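Local coordinates for protein cortical-lytic enzyme (Clostridium perfringens, PDB 5JIP) that acts as a muramidase of glycoside hydrolase family 25, taking part in hydrolysis of the cortex peptidoglycan when spores germinate, at residues R24-S35 with K209-V217; F56-R64 with L96-D107. All blocks are in the same frame, centred on the assembly; numbering follows the deposited sequence.

Both interactions lie in the glycoside hydrolase family 25 part of the chain, with its curled, mostly parallel sheet. Interaction 1 is a surface contact: the loop entering helix 28-34 meets the turn between strands 201-208 and 217-221, and backbone hydrogen bonds do most of the joining. Interaction 2, partly buried and nearer the centre of the chain, sets helix 56-66 against the end of helix 83-100, with aromatic packing on the sheet side and a salt-bridge network where R64, toward the C-terminal end of helix 56-66, meets D104 and D107. Their centres are about 19 Å apart, yet they touch, because the F28 ring of interaction 1 packs on F59, E62 and C63 of helix 56-66.

Interaction 1 of 2, residues R24-S35 with K209-V217; sequences RDVNFLTLAKNS and KLDGVGSPV
R24, D25 and N27, on the way into helix 28-34, are hydrogen-bonded through the main chain to G212 and G214, in and just after the turn from L210 to V213. G214 N donates to R24 O at 2.8 Å, and N27 N donates to G212 O over the same distance; a weaker second bond runs from G214 N to D25 O. The G212 carbonyl also takes a CA-H contact from V26 CA.

Two side chains add bonds to the main chain. S215 OG accepts an almost straight bond from R24 N, 2.9 Å long at 176°. N34 ND2 donates to D211 O at 2.9 Å, with the acceptor lying in the plane of the N34 amide. The other end of that amide, OD1, accepts from S35 OG, so the group is held at both ends.

The 209-217 loop, with its type II turn, joins neighbouring antiparallel strands 201-208 and 217-221 in the barrel-like sheet of this TIM-barrel-clan family; V26, S35 and L210 rest on strand 15-19. N27 is the N-cap of helix 28-34, its OD1 accepting from T30 N.

The apolar cluster centres on buried L31, whose CD2 meets L210 CD2 at 3.7 Å and V213 CG2 at 4.0 Å. Separately, T30 CG2 packs against D211 O and G212. At the other end the R24 chain, bent at chi3 (-66°), lays its guanidinium over S215, whose CB sits above the centre of one face, 3.4 Å from CZ. A water in the guanidinium plane accepts from R24 NH1 and donates weakly to G214 O.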
loop_
_atom_site.group_PDB
_atom_site.type_symbol
_atom_site.label_atom_id
_atom_site.label_comp_id
_atom_site.label_asym_id
_atom_site.label_seq_id
_atom_site.Cartn_x
_atom_site.Cartn_y
_atom_site.Cartn_z
ATOM N N ARG A 24 25.938 -20.302 22.339
ATOM C CA ARG A 24 26.850 -20.147 23.466
ATOM C C ARG A 24 27.468 -18.757 23.525
ATOM O O ARG A 24 27.893 -18.213 22.507
ATOM C CB ARG A 24 27.959 -21.187 23.374
ATOM C CG ARG A 24 27.390 -22.589 23.328
ATOM C CD ARG A 24 28.459 -23.661 23.467
ATOM N NE ARG A 24 29.391 -23.694 22.336
ATOM C CZ ARG A 24 29.129 -24.218 21.138
ATOM N NH1 ARG A 24 30.077 -24.197 20.203
ATOM N NH2 ARG A 24 27.926 -24.725 20.848
ATOM N N ASP A 25 27.582 -18.210 24.741
ATOM C CA ASP A 25 28.398 -17.020 24.967
ATOM C C ASP A 25 27.880 -15.837 24.145
ATOM O O ASP A 25 28.606 -15.240 23.361
ATOM C CB ASP A 25 29.879 -17.291 24.661
ATOM C CG ASP A 25 30.432 -18.477 25.465
ATOM O OD1 ASP A 25 29.729 -19.004 26.367
ATOM O OD2 ASP A 25 31.567 -18.915 25.184
ATOM N N VAL A 26 26.602 -15.516 24.328
ATOM C CA VAL A 26 25.965 -14.466 23.540
ATOM C C VAL A 26 26.098 -13.126 24.270
ATOM O O VAL A 26 25.518 -12.932 25.343
ATOM C CB VAL A 26 24.496 -14.805 23.259
ATOM C CG1 VAL A 26 23.820 -13.658 22.494
ATOM C CG2 VAL A 26 24.387 -16.135 22.491
ATOM N N ASN A 27 26.838 -12.191 23.680
ATOM C CA ASN A 27 26.982 -10.856 24.237
ATOM C C ASN A 27 26.163 -9.883 23.396
ATOM O O ASN A 27 26.590 -9.456 22.322
ATOM C CB ASN A 27 28.434 -10.428 24.285
ATOM C CG ASN A 27 28.609 -9.135 25.011
ATOM O OD1 ASN A 27 27.710 -8.283 25.009
ATOM N ND2 ASN A 27 29.749 -8.982 25.679
ATOM N N PHE A 28 25.002 -9.505 23.914
ATOM C CA PHE A 28 24.077 -8.684 23.140
ATOM C C PHE A 28 24.586 -7.273 22.987
ATOM O O PHE A 28 24.271 -6.609 21.997
ATOM C CB PHE A 28 22.704 -8.704 23.780
ATOM C CG PHE A 28 21.986 -10.016 23.601
ATOM C CD1 PHE A 28 21.383 -10.331 22.382
ATOM C CD2 PHE A 28 21.933 -10.949 24.637
ATOM C CE1 PHE A 28 20.721 -11.525 22.213
ATOM C CE2 PHE A 28 21.284 -12.150 24.478
ATOM C CZ PHE A 28 20.657 -12.445 23.259
ATOM N N LEU A 29 25.397 -6.796 23.927
ATOM C CA LEU A 29 25.958 -5.472 23.739
ATOM C C LEU A 29 26.866 -5.451 22.514
ATOM O O LEU A 29 26.918 -4.461 21.778
ATOM C CB LEU A 29 26.709 -5.021 25.004
ATOM C CG LEU A 29 27.159 -3.569 24.992
ATOM C CD1 LEU A 29 25.969 -2.640 24.842
ATOM C CD2 LEU A 29 27.931 -3.255 26.268
ATOM N N THR A 30 27.595 -6.536 22.282
ATOM C CA THR A 30 28.426 -6.614 21.091
ATOM C C THR A 30 27.570 -6.740 19.833
ATOM O O THR A 30 27.833 -6.075 18.824
ATOM C CB THR A 30 29.369 -7.799 21.221
ATOM O OG1 THR A 30 30.165 -7.622 22.394
ATOM C CG2 THR A 30 30.287 -7.939 19.999
ATOM N N LEU A 31 26.535 -7.575 19.882
ATOM C CA LEU A 31 25.681 -7.751 18.712
ATOM C C LEU A 31 24.943 -6.465 18.343
ATOM O O LEU A 31 24.615 -6.253 17.176
ATOM C CB LEU A 31 24.687 -8.868 18.987
ATOM C CG LEU A 31 25.263 -10.294 19.095
ATOM C CD1 LEU A 31 24.162 -11.287 19.409
ATOM C CD2 LEU A 31 25.988 -10.674 17.806
ATOM N N ALA A 32 24.648 -5.615 19.323
ATOM C CA ALA A 32 23.955 -4.363 19.034
ATOM C C ALA A 32 24.742 -3.509 18.063
ATOM O O ALA A 32 24.162 -2.678 17.348
ATOM C CB ALA A 32 23.701 -3.587 20.328
ATOM N N LYS A 33 26.062 -3.687 18.027
ATOM C CA LYS A 33 26.936 -2.887 17.182
ATOM C C LYS A 33 27.102 -3.464 15.790
ATOM O O LYS A 33 27.455 -2.716 14.863
ATOM C CB LYS A 33 28.339 -2.761 17.795
ATOM C CG LYS A 33 28.390 -2.022 19.101
ATOM C CD LYS A 33 27.956 -0.572 18.952
ATOM C CE LYS A 33 26.915 -0.205 20.006
ATOM N NZ LYS A 33 25.521 -0.512 19.578
ATOM N N ASN A 34 26.853 -4.759 15.609
ATOM C CA ASN A 34 27.106 -5.387 14.324
ATOM C C ASN A 34 25.892 -6.051 13.688
ATOM O O ASN A 34 26.002 -6.508 12.547
ATOM C CB ASN A 34 28.276 -6.392 14.434
ATOM C CG ASN A 34 28.008 -7.549 15.384
ATOM O OD1 ASN A 34 26.852 -7.918 15.668
ATOM N ND2 ASN A 34 29.094 -8.140 15.885
ATOM N N SER A 35 24.745 -6.091 14.357
ATOM C CA SER A 35 23.560 -6.761 13.842
ATOM C C SER A 35 22.414 -5.770 13.706
ATOM O O SER A 35 22.148 -4.996 14.631
ATOM C CB SER A 35 23.154 -7.917 14.761
ATOM O OG SER A 35 24.207 -8.847 14.906
ATOM N N LYS A 209 30.771 -16.958 11.734
ATOM C CA LYS A 209 31.560 -16.361 12.812
ATOM C C LYS A 209 31.152 -14.907 12.956
ATOM O O LYS A 209 31.306 -14.113 12.016
ATOM C CB LYS A 209 33.056 -16.480 12.519
ATOM C CG LYS A 209 33.969 -15.800 13.535
ATOM C CD LYS A 209 35.432 -15.919 13.074
ATOM C CE LYS A 209 36.419 -15.457 14.137
ATOM N NZ LYS A 209 36.545 -13.974 14.189
ATOM N N LEU A 210 30.605 -14.565 14.118
ATOM C CA LEU A 210 30.202 -13.189 14.403
ATOM C C LEU A 210 30.600 -12.825 15.819
ATOM O O LEU A 210 30.232 -13.538 16.755
ATOM C CB LEU A 210 28.697 -13.012 14.264
ATOM C CG LEU A 210 28.141 -11.599 14.420
ATOM C CD1 LEU A 210 28.723 -10.632 13.372
ATOM C CD2 LEU A 210 26.633 -11.671 14.317
ATOM N N ASP A 211 31.334 -11.720 15.970
ATOM C CA ASP A 211 31.701 -11.224 17.298
ATOM C C ASP A 211 30.437 -11.051 18.124
ATOM O O ASP A 211 29.476 -10.431 17.676
ATOM C CB ASP A 211 32.433 -9.872 17.192
ATOM C CG ASP A 211 33.901 -10.002 16.784
ATOM O OD1 ASP A 211 34.381 -11.130 16.546
ATOM O OD2 ASP A 211 34.575 -8.945 16.691
ATOM N N GLY A 212 30.433 -11.610 19.319
ATOM C CA GLY A 212 29.274 -11.535 20.175
ATOM C C GLY A 212 28.509 -12.824 20.290
ATOM O O GLY A 212 27.587 -12.912 21.119
ATOM N N VAL A 213 28.856 -13.832 19.489
ATOM C CA VAL A 213 28.341 -15.181 19.648
ATOM C C VAL A 213 29.538 -16.114 19.665
ATOM O O VAL A 213 30.382 -16.054 18.763
ATOM C CB VAL A 213 27.363 -15.576 18.530
ATOM C CG1 VAL A 213 26.879 -16.976 18.745
ATOM C CG2 VAL A 213 26.196 -14.608 18.492
ATOM N N GLY A 214 29.610 -16.970 20.684
ATOM C CA GLY A 214 30.762 -17.836 20.825
ATOM C C GLY A 214 30.720 -19.037 19.908
ATOM O O GLY A 214 31.765 -19.495 19.432
ATOM N N SER A 215 29.542 -19.541 19.633
ATOM C CA SER A 215 29.374 -20.745 18.837
ATOM C C SER A 215 29.199 -20.397 17.358
ATOM O O SER A 215 28.853 -19.267 17.014
ATOM C CB SER A 215 28.167 -21.541 19.347
ATOM O OG SER A 215 27.074 -20.693 19.697
ATOM N N PRO A 216 29.489 -21.332 16.460
ATOM C CA PRO A 216 29.139 -21.139 15.043
ATOM C C PRO A 216 27.651 -20.844 14.938
ATOM O O PRO A 216 26.827 -21.547 15.514
ATOM C CB PRO A 216 29.500 -22.480 14.401
ATOM C CG PRO A 216 30.499 -23.117 15.377
ATOM C CD PRO A 216 30.021 -22.682 16.722
ATOM N N VAL A 217 27.304 -19.786 14.222
ATOM C CA VAL A 217 25.995 -19.181 14.381
ATOM C C VAL A 217 25.300 -19.085 13.020
ATOM O O VAL A 217 25.953 -18.956 11.978
ATOM C CB VAL A 217 26.150 -17.799 15.081
ATOM C CG1 VAL A 217 26.975 -16.835 14.219
ATOM C CG2 VAL A 217 24.799 -17.200 15.433
HETATM O O HOH W 1 32.618 -22.749 19.999
#

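Interaction 2 of 2, residues F56-R64 with L96-D107; sequences FLEFAKECR and LQQGFGDGDYGD
A bend at chi2 (-79°) turns the R64 side chain so that its guanidinium meets D104 and D107, and F56 turns its ring away from its own amide nitrogen (chi1 173°), which carries it to G99 and F100. The F56 edge points at the F100 face in an offset edge-to-face pair, centroids 5.6 Å apart and planes at 76°. A60 CB packs on F100 CE1 at 3.8 Å, and L57 CD2 lies against Q98 and G99. The axes of segments 56-64 and 96-100 approach to 8.7 Å; G99, with no side chain, packs its CA 3.6 Å from F56 CE2. Two waters donate to G99 O, one linking it to L57 O and the other, weakly, to A60 O.

R64 meets D104 end-on: NH2 to OD1 is 2.9 Å and straight, while NH1 reaches OD2 from above the carboxylate plane. It meets D107 side-on, NE and NH2 both converging on OD1 from one face, with NH2 2.9 Å away. F100 CD1 covers the centre of one guanidinium face. D104 OD1 also accepts from G106 N, an Asx turn, and D107 OD2 accepts from C70 N, so each carboxylate has a backbone bond to fix it. D107 also touches M230 of the magnesium site, though the ion is about 10 Å from the D107 side chain. With two carboxylates around it, R64 is probably firmly charged and its guanidinium restrained in rotation, joining helix 56-66 to the loop after helix 83-100.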
loop_
_atom_site.group_PDB
_atom_site.type_symbol
_atom_site.label_atom_id
_atom_site.label_comp_id
_atom_site.label_asym_id
_atom_site.label_seq_id
_atom_site.Cartn_x
_atom_site.Cartn_y
_atom_site.Cartn_z
ATOM N N PHE A 56 14.692 -17.913 25.775
ATOM C CA PHE A 56 13.884 -16.915 25.082
ATOM C C PHE A 56 13.552 -15.718 25.973
ATOM O O PHE A 56 13.783 -14.566 25.594
ATOM C CB PHE A 56 12.610 -17.551 24.536
ATOM C CG PHE A 56 11.656 -16.548 23.966
ATOM C CD1 PHE A 56 12.075 -15.691 22.966
ATOM C CD2 PHE A 56 10.364 -16.445 24.436
ATOM C CE1 PHE A 56 11.240 -14.732 22.456
ATOM C CE2 PHE A 56 9.510 -15.498 23.929
ATOM C CZ PHE A 56 9.947 -14.631 22.926
ATOM N N LEU A 57 12.977 -15.957 27.147
ATOM C CA LEU A 57 12.559 -14.818 27.954
ATOM C C LEU A 57 13.747 -13.914 28.266
ATOM O O LEU A 57 13.676 -12.691 28.103
ATOM C CB LEU A 57 11.876 -15.296 29.238
ATOM C CG LEU A 57 10.634 -16.151 29.052
ATOM C CD1 LEU A 57 10.077 -16.523 30.406
ATOM C CD2 LEU A 57 9.613 -15.426 28.223
ATOM N N GLU A 58 14.871 -14.508 28.620
ATOM C CA GLU A 58 16.041 -13.716 28.969
ATOM C C GLU A 58 16.592 -12.978 27.764
ATOM O O GLU A 58 16.936 -11.790 27.851
ATOM C CB GLU A 58 17.095 -14.638 29.546
ATOM C CG GLU A 58 18.460 -14.041 29.693
ATOM C CD GLU A 58 19.523 -15.054 30.156
ATOM O OE1 GLU A 58 19.165 -16.148 30.646
ATOM O OE2 GLU A 58 20.726 -14.749 30.016
ATOM N N PHE A 59 16.684 -13.681 26.630
ATOM C CA PHE A 59 17.241 -13.091 25.425
ATOM C C PHE A 59 16.353 -11.960 24.915
ATOM O O PHE A 59 16.856 -10.927 24.462
ATOM C CB PHE A 59 17.391 -14.170 24.353
ATOM C CG PHE A 59 18.598 -15.081 24.506
ATOM C CD1 PHE A 59 19.507 -14.933 25.537
ATOM C CD2 PHE A 59 18.807 -16.106 23.598
ATOM C CE1 PHE A 59 20.616 -15.773 25.634
ATOM C CE2 PHE A 59 19.890 -16.950 23.712
ATOM C CZ PHE A 59 20.806 -16.761 24.733
ATOM N N ALA A 60 15.036 -12.175 24.904
ATOM C CA ALA A 60 14.128 -11.164 24.371
ATOM C C ALA A 60 14.115 -9.926 25.252
ATOM O O ALA A 60 14.042 -8.797 24.754
ATOM C CB ALA A 60 12.713 -11.735 24.229
ATOM N N LYS A 61 14.174 -10.121 26.568
ATOM C CA LYS A 61 14.188 -8.975 27.472
ATOM C C LYS A 61 15.424 -8.113 27.250
ATOM O O LYS A 61 15.332 -6.874 27.222
ATOM C CB LYS A 61 14.124 -9.444 28.913
ATOM C CG LYS A 61 13.865 -8.329 29.886
ATOM C CD LYS A 61 13.668 -8.873 31.290
ATOM C CE LYS A 61 13.115 -7.784 32.217
ATOM N NZ LYS A 61 12.887 -8.317 33.602
ATOM N N GLU A 62 16.584 -8.745 27.052
ATOM C CA GLU A 62 17.824 -7.989 26.867
ATOM C C GLU A 62 17.882 -7.324 25.493
ATOM O O GLU A 62 18.362 -6.192 25.366
ATOM C CB GLU A 62 19.018 -8.913 27.078
ATOM C CG GLU A 62 20.388 -8.229 26.982
ATOM C CD GLU A 62 20.658 -7.245 28.094
ATOM O OE1 GLU A 62 19.816 -7.064 28.998
ATOM O OE2 GLU A 62 21.734 -6.631 28.042
ATOM N N CYS A 63 17.391 -7.989 24.445
ATOM C CA CYS A 63 17.336 -7.315 23.152
ATOM C C CYS A 63 16.468 -6.064 23.233
ATOM O O CYS A 63 16.821 -5.007 22.689
ATOM C CB CYS A 63 16.821 -8.272 22.072
ATOM S SG CYS A 63 18.026 -9.488 21.507
ATOM N N ARG A 64 15.321 -6.166 23.893
ATOM C CA ARG A 64 14.451 -5.008 24.030
ATOM C C ARG A 64 15.130 -3.931 24.857
ATOM O O ARG A 64 15.030 -2.732 24.540
ATOM C CB ARG A 64 13.132 -5.414 24.670
ATOM C CG ARG A 64 12.091 -6.002 23.645
ATOM C CD ARG A 64 11.426 -4.872 22.893
ATOM N NE ARG A 64 10.576 -5.311 21.785
ATOM C CZ ARG A 64 9.305 -5.686 21.915
ATOM N NH1 ARG A 64 8.751 -5.731 23.121
ATOM N NH2 ARG A 64 8.600 -6.034 20.832
ATOM N N LEU A 96 5.098 -15.832 22.851
ATOM C CA LEU A 96 5.572 -14.533 22.370
ATOM C C LEU A 96 5.263 -13.433 23.369
ATOM O O LEU A 96 6.124 -12.588 23.656
ATOM C CB LEU A 96 4.948 -14.189 21.024
ATOM C CG LEU A 96 5.498 -14.953 19.826
ATOM C CD1 LEU A 96 4.524 -14.828 18.652
ATOM C CD2 LEU A 96 6.898 -14.515 19.399
ATOM N N GLN A 97 4.027 -13.412 23.889
ATOM C CA GLN A 97 3.649 -12.378 24.844
ATOM C C GLN A 97 4.420 -12.519 26.145
ATOM O O GLN A 97 4.723 -11.510 26.799
ATOM C CB GLN A 97 2.154 -12.421 25.096
ATOM C CG GLN A 97 1.368 -12.046 23.880
ATOM C CD GLN A 97 -0.111 -12.211 24.068
ATOM O OE1 GLN A 97 -0.808 -11.276 24.432
ATOM N NE2 GLN A 97 -0.605 -13.401 23.792
ATOM N N GLN A 98 4.736 -13.748 26.553
ATOM C CA GLN A 98 5.566 -13.907 27.740
ATOM C C GLN A 98 6.917 -13.233 27.544
ATOM O O GLN A 98 7.479 -12.654 28.480
ATOM C CB GLN A 98 5.763 -15.389 28.070
ATOM C CG GLN A 98 4.500 -16.137 28.398
ATOM C CD GLN A 98 4.773 -17.574 28.815
ATOM O OE1 GLN A 98 5.750 -17.850 29.513
ATOM N NE2 GLN A 98 3.921 -18.482 28.397
ATOM N N GLY A 99 7.457 -13.300 26.331
ATOM C CA GLY A 99 8.749 -12.744 26.051
ATOM C C GLY A 99 8.722 -11.261 25.774
ATOM O O GLY A 99 9.615 -10.537 26.202
ATOM N N PHE A 100 7.711 -10.793 25.060
ATOM C CA PHE A 100 7.708 -9.418 24.594
ATOM C C PHE A 100 6.694 -8.522 25.290
ATOM O O PHE A 100 6.745 -7.302 25.091
ATOM C CB PHE A 100 7.442 -9.372 23.078
ATOM C CG PHE A 100 8.539 -9.960 22.240
ATOM C CD1 PHE A 100 9.797 -9.376 22.202
ATOM C CD2 PHE A 100 8.302 -11.093 21.471
ATOM C CE1 PHE A 100 10.832 -9.909 21.422
ATOM C CE2 PHE A 100 9.320 -11.639 20.678
ATOM C CZ PHE A 100 10.604 -11.031 20.648
ATOM N N GLY A 101 5.763 -9.078 26.065
ATOM C CA GLY A 101 4.752 -8.279 26.730
ATOM C C GLY A 101 3.352 -8.624 26.286
ATOM O O GLY A 101 3.149 -9.150 25.186
ATOM N N ASP A 102 2.368 -8.335 27.134
ATOM C CA ASP A 102 0.986 -8.614 26.772
ATOM C C ASP A 102 0.654 -7.894 25.478
ATOM O O ASP A 102 1.006 -6.727 25.297
ATOM C CB ASP A 102 0.039 -8.184 27.893
ATOM C CG ASP A 102 0.107 -9.099 29.106
ATOM O OD1 ASP A 102 0.570 -10.256 28.977
ATOM O OD2 ASP A 102 -0.319 -8.664 30.198
ATOM N N GLY A 103 0.008 -8.603 24.561
ATOM C CA GLY A 103 -0.379 -8.006 23.307
ATOM C C GLY A 103 0.768 -7.599 22.406
ATOM O O GLY A 103 0.559 -6.834 21.462
ATOM N N ASP A 104 1.971 -8.117 22.645
ATOM C CA ASP A 104 3.173 -7.731 21.903
ATOM C C ASP A 104 3.805 -8.997 21.352
ATOM O O ASP A 104 4.077 -9.924 22.114
ATOM C CB ASP A 104 4.150 -6.987 22.833
ATOM C CG ASP A 104 5.341 -6.355 22.107
ATOM O OD1 ASP A 104 5.830 -6.894 21.087
ATOM O OD2 ASP A 104 5.826 -5.324 22.621
ATOM N N TYR A 105 4.039 -9.042 20.039
ATOM C CA TYR A 105 4.501 -10.267 19.405
ATOM C C TYR A 105 5.892 -10.107 18.787
ATOM O O TYR A 105 6.301 -10.942 17.972
ATOM C CB TYR A 105 3.462 -10.736 18.367
ATOM C CG TYR A 105 2.075 -10.840 18.979
ATOM C CD1 TYR A 105 1.733 -11.924 19.752
ATOM C CD2 TYR A 105 1.136 -9.830 18.817
ATOM C CE1 TYR A 105 0.496 -12.008 20.352
ATOM C CE2 TYR A 105 -0.099 -9.899 19.418
ATOM C CZ TYR A 105 -0.420 -10.992 20.168
ATOM O OH TYR A 105 -1.674 -11.061 20.761
ATOM N N GLY A 106 6.641 -9.085 19.191
ATOM C CA GLY A 106 8.008 -8.876 18.753
ATOM C C GLY A 106 8.124 -7.689 17.812
ATOM O O GLY A 106 7.141 -7.171 17.285
ATOM N N ASP A 107 9.375 -7.262 17.597
ATOM C CA ASP A 107 9.635 -6.196 16.638
ATOM C C ASP A 107 9.584 -6.709 15.203
ATOM O O ASP A 107 9.032 -6.047 14.316
ATOM C CB ASP A 107 11.000 -5.579 16.897
ATOM C CG ASP A 107 11.191 -5.177 18.339
ATOM O OD1 ASP A 107 10.243 -4.599 18.909
ATOM O OD2 ASP A 107 12.305 -5.403 18.860
HETATM O O HOH W 2 11.149 -11.526 28.489
HETATM O O HOH W 3 11.166 -8.230 25.726
#